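Local coordinates for protein transport protein HOFQ (Aggregatibacter actinomycetemcomitans, PDB 2Y3M) that probably serves as the outer-membrane secretin for DNA uptake in natural competence, its extra-membranous domains binding DNA, at residues 110-120 with 160-168. Sequence-based numbering, arbitrary orientation.
Sequences IKLHFAKASEV and KKLIKELDK
A single carboxylate, that of Asp167, gathers three successive backbone N-H groups from the loop between strand 106-111 and helix 117-125. Asp167 OD1 accepts from Phe114 N at 2.8 Å, met on the syn side and 18° out of the carboxylate plane. Ala115 N reaches the same Asp167 OD1 at 3.1 Å, nearly straight at 170°. His113 N makes a bifurcated bond to both oxygens, with Asp167 OD2 at 3.0 Å. Aspartate suits the place because its short side chain, with CG anti to the backbone N (chi1 -169°), carries both oxygens into the curl of the loop. Four bonds to three N-H groups should leave the carboxylate little freedom to rotate, and the N-H dipoles probably stabilise its negative charge. Leu112 lays CD2 against Asp167 CG at 3.6 Å, while the Phe114 ring turns an edge to Asp167 O, with Phe114 CD2 3.4 Å from that oxygen.

Deeper in, branched aliphatic side chains from the strand, the loop and both helices pack together, their apolar branches suiting a buried place. Ile163 presents CG2 to both Ile110 CG2 and Leu112 CD2, and its CG1 meets Val120 CG1 at 3.9 Å, the two side chains crossing at about a right angle. Lys160 meets the strand with the aliphatic start of its side chain, CG lying 3.9 Å from Ile110 CD1. Leu147 of the neighbouring strand adds to this core. The contact thus closes the C-terminal end of helix 153-166 onto an edge strand and loop within the secretin short domain, consistent with the type I KH-like fold of these extra-membranous domains.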
# COMPACT_ATOMS: atom_id res chain seq x y z
N ILE B 110 -26.30 -8.92 -19.21
CA ILE B 110 -25.82 -8.69 -20.56
C ILE B 110 -24.33 -9.01 -20.62
O ILE B 110 -23.53 -8.46 -19.87
CB ILE B 110 -26.16 -7.26 -21.04
CG1 ILE B 110 -27.69 -7.07 -20.99
CG2 ILE B 110 -25.67 -7.04 -22.47
CD1 ILE B 110 -28.14 -5.64 -20.87
N LYS B 111 -23.99 -9.95 -21.50
CA LYS B 111 -22.62 -10.39 -21.67
C LYS B 111 -22.05 -9.68 -22.89
O LYS B 111 -22.51 -9.90 -24.01
CB LYS B 111 -22.57 -11.90 -21.88
CG LYS B 111 -23.18 -12.71 -20.76
CD LYS B 111 -23.08 -14.19 -21.05
CE LYS B 111 -23.38 -15.03 -19.82
NZ LYS B 111 -23.10 -16.48 -20.08
N LEU B 112 -21.05 -8.84 -22.68
CA LEU B 112 -20.48 -8.08 -23.79
C LEU B 112 -19.46 -8.90 -24.58
O LEU B 112 -18.82 -9.79 -24.03
CB LEU B 112 -19.87 -6.78 -23.30
CG LEU B 112 -20.87 -5.85 -22.61
CD1 LEU B 112 -20.12 -4.74 -21.93
CD2 LEU B 112 -21.89 -5.29 -23.60
N HIS B 113 -19.34 -8.59 -25.87
CA HIS B 113 -18.46 -9.35 -26.76
C HIS B 113 -17.37 -8.49 -27.40
O HIS B 113 -16.33 -9.01 -27.81
CB HIS B 113 -19.28 -10.04 -27.86
CG HIS B 113 -20.20 -11.11 -27.36
ND1 HIS B 113 -19.84 -12.44 -27.31
CD2 HIS B 113 -21.47 -11.04 -26.88
CE1 HIS B 113 -20.84 -13.15 -26.82
NE2 HIS B 113 -21.84 -12.32 -26.55
N PHE B 114 -17.61 -7.18 -27.49
CA PHE B 114 -16.67 -6.29 -28.18
C PHE B 114 -16.30 -5.04 -27.39
O PHE B 114 -15.16 -4.60 -27.42
CB PHE B 114 -17.20 -5.92 -29.57
CG PHE B 114 -17.46 -7.10 -30.46
CD1 PHE B 114 -16.41 -7.73 -31.14
CD2 PHE B 114 -18.75 -7.60 -30.63
CE1 PHE B 114 -16.65 -8.83 -31.96
CE2 PHE B 114 -19.00 -8.70 -31.45
CZ PHE B 114 -17.95 -9.31 -32.11
N ALA B 115 -17.27 -4.48 -26.68
CA ALA B 115 -17.05 -3.28 -25.88
C ALA B 115 -16.65 -3.63 -24.44
O ALA B 115 -16.88 -4.75 -23.98
CB ALA B 115 -18.31 -2.40 -25.89
N LYS B 116 -16.03 -2.66 -23.76
CA LYS B 116 -15.82 -2.73 -22.31
C LYS B 116 -17.06 -2.20 -21.59
O LYS B 116 -17.61 -1.16 -21.98
CB LYS B 116 -14.61 -1.90 -21.90
CG LYS B 116 -13.30 -2.68 -21.81
CD LYS B 116 -12.17 -1.79 -21.30
CE LYS B 116 -11.59 -0.92 -22.41
NZ LYS B 116 -10.60 0.06 -21.88
N ALA B 117 -17.49 -2.92 -20.55
CA ALA B 117 -18.64 -2.53 -19.73
C ALA B 117 -18.57 -1.08 -19.25
O ALA B 117 -19.56 -0.35 -19.34
CB ALA B 117 -18.80 -3.49 -18.55
N SER B 118 -17.40 -0.66 -18.78
CA SER B 118 -17.20 0.71 -18.28
C SER B 118 -17.35 1.76 -19.38
O SER B 118 -17.89 2.84 -19.14
CB SER B 118 -15.84 0.84 -17.61
OG SER B 118 -14.80 0.47 -18.50
N GLU B 119 -16.88 1.44 -20.59
CA GLU B 119 -17.04 2.34 -21.74
C GLU B 119 -18.51 2.47 -22.16
O GLU B 119 -18.98 3.57 -22.46
CB GLU B 119 -16.17 1.90 -22.92
CG GLU B 119 -14.66 1.88 -22.64
CD GLU B 119 -14.07 3.25 -22.31
OE1 GLU B 119 -14.64 4.29 -22.73
OE2 GLU B 119 -13.01 3.29 -21.64
N VAL B 120 -19.22 1.34 -22.18
CA VAL B 120 -20.66 1.33 -22.44
C VAL B 120 -21.39 2.21 -21.43
O VAL B 120 -22.21 3.05 -21.81
CB VAL B 120 -21.24 -0.11 -22.40
CG1 VAL B 120 -22.75 -0.10 -22.60
CG2 VAL B 120 -20.58 -0.97 -23.46
N LYS B 160 -31.18 -2.64 -22.58
CA LYS B 160 -30.67 -3.89 -23.15
C LYS B 160 -30.49 -3.72 -24.67
O LYS B 160 -29.50 -4.16 -25.24
CB LYS B 160 -31.62 -5.04 -22.82
CG LYS B 160 -31.14 -6.42 -23.24
CD LYS B 160 -32.02 -7.51 -22.64
CE LYS B 160 -31.81 -8.82 -23.39
NZ LYS B 160 -32.48 -9.96 -22.71
N LYS B 161 -31.46 -3.08 -25.31
CA LYS B 161 -31.35 -2.80 -26.74
C LYS B 161 -30.21 -1.82 -27.03
O LYS B 161 -29.41 -2.04 -27.93
CB LYS B 161 -32.68 -2.30 -27.31
CG LYS B 161 -33.70 -3.42 -27.52
CD LYS B 161 -35.07 -2.88 -27.93
CE LYS B 161 -35.15 -2.61 -29.42
NZ LYS B 161 -35.18 -3.87 -30.22
N LEU B 162 -30.12 -0.75 -26.24
CA LEU B 162 -29.06 0.24 -26.41
C LEU B 162 -27.66 -0.37 -26.22
O LEU B 162 -26.73 -0.05 -26.97
CB LEU B 162 -29.28 1.42 -25.47
CG LEU B 162 -28.46 2.70 -25.60
CD1 LEU B 162 -28.27 3.18 -27.03
CD2 LEU B 162 -29.12 3.78 -24.74
N ILE B 163 -27.53 -1.25 -25.23
CA ILE B 163 -26.25 -1.89 -24.93
C ILE B 163 -25.80 -2.78 -26.07
O ILE B 163 -24.62 -2.80 -26.42
CB ILE B 163 -26.31 -2.67 -23.60
CG1 ILE B 163 -26.32 -1.70 -22.42
CG2 ILE B 163 -25.14 -3.65 -23.49
CD1 ILE B 163 -26.79 -2.29 -21.12
N LYS B 164 -26.74 -3.51 -26.66
CA LYS B 164 -26.45 -4.40 -27.77
C LYS B 164 -26.05 -3.67 -29.06
O LYS B 164 -25.32 -4.22 -29.88
CB LYS B 164 -27.60 -5.39 -28.00
CG LYS B 164 -27.67 -6.46 -26.91
CD LYS B 164 -28.54 -7.64 -27.28
CE LYS B 164 -28.31 -8.78 -26.29
NZ LYS B 164 -29.23 -9.93 -26.52
N GLU B 165 -26.51 -2.43 -29.21
CA GLU B 165 -26.06 -1.58 -30.32
C GLU B 165 -24.64 -1.07 -30.09
O GLU B 165 -23.86 -0.94 -31.03
CB GLU B 165 -27.01 -0.40 -30.56
CG GLU B 165 -28.36 -0.76 -31.16
CD GLU B 165 -28.29 -1.80 -32.29
OE1 GLU B 165 -27.42 -1.70 -33.18
OE2 GLU B 165 -29.13 -2.71 -32.27
N LEU B 166 -24.32 -0.79 -28.83
CA LEU B 166 -23.01 -0.26 -28.47
C LEU B 166 -21.95 -1.36 -28.41
O LEU B 166 -20.75 -1.07 -28.43
CB LEU B 166 -23.08 0.46 -27.12
CG LEU B 166 -23.79 1.82 -27.03
CD1 LEU B 166 -24.07 2.15 -25.58
CD2 LEU B 166 -22.97 2.92 -27.69
N ASP B 167 -22.39 -2.61 -28.36
CA ASP B 167 -21.51 -3.75 -28.23
C ASP B 167 -20.98 -4.24 -29.58
O ASP B 167 -21.20 -5.39 -29.96
CB ASP B 167 -22.22 -4.88 -27.48
CG ASP B 167 -21.29 -6.01 -27.06
OD1 ASP B 167 -20.06 -5.82 -27.09
OD2 ASP B 167 -21.81 -7.09 -26.71
N LYS B 168 -20.28 -3.36 -30.30
CA LYS B 168 -19.60 -3.72 -31.55
C LYS B 168 -18.53 -2.71 -31.93
O LYS B 168 -17.39 -2.79 -31.45
CB LYS B 168 -20.59 -3.92 -32.71
CG LYS B 168 -21.63 -2.81 -32.88
CD LYS B 168 -22.85 -3.30 -33.67
CE LYS B 168 -23.72 -4.26 -32.85
NZ LYS B 168 -24.81 -4.86 -33.67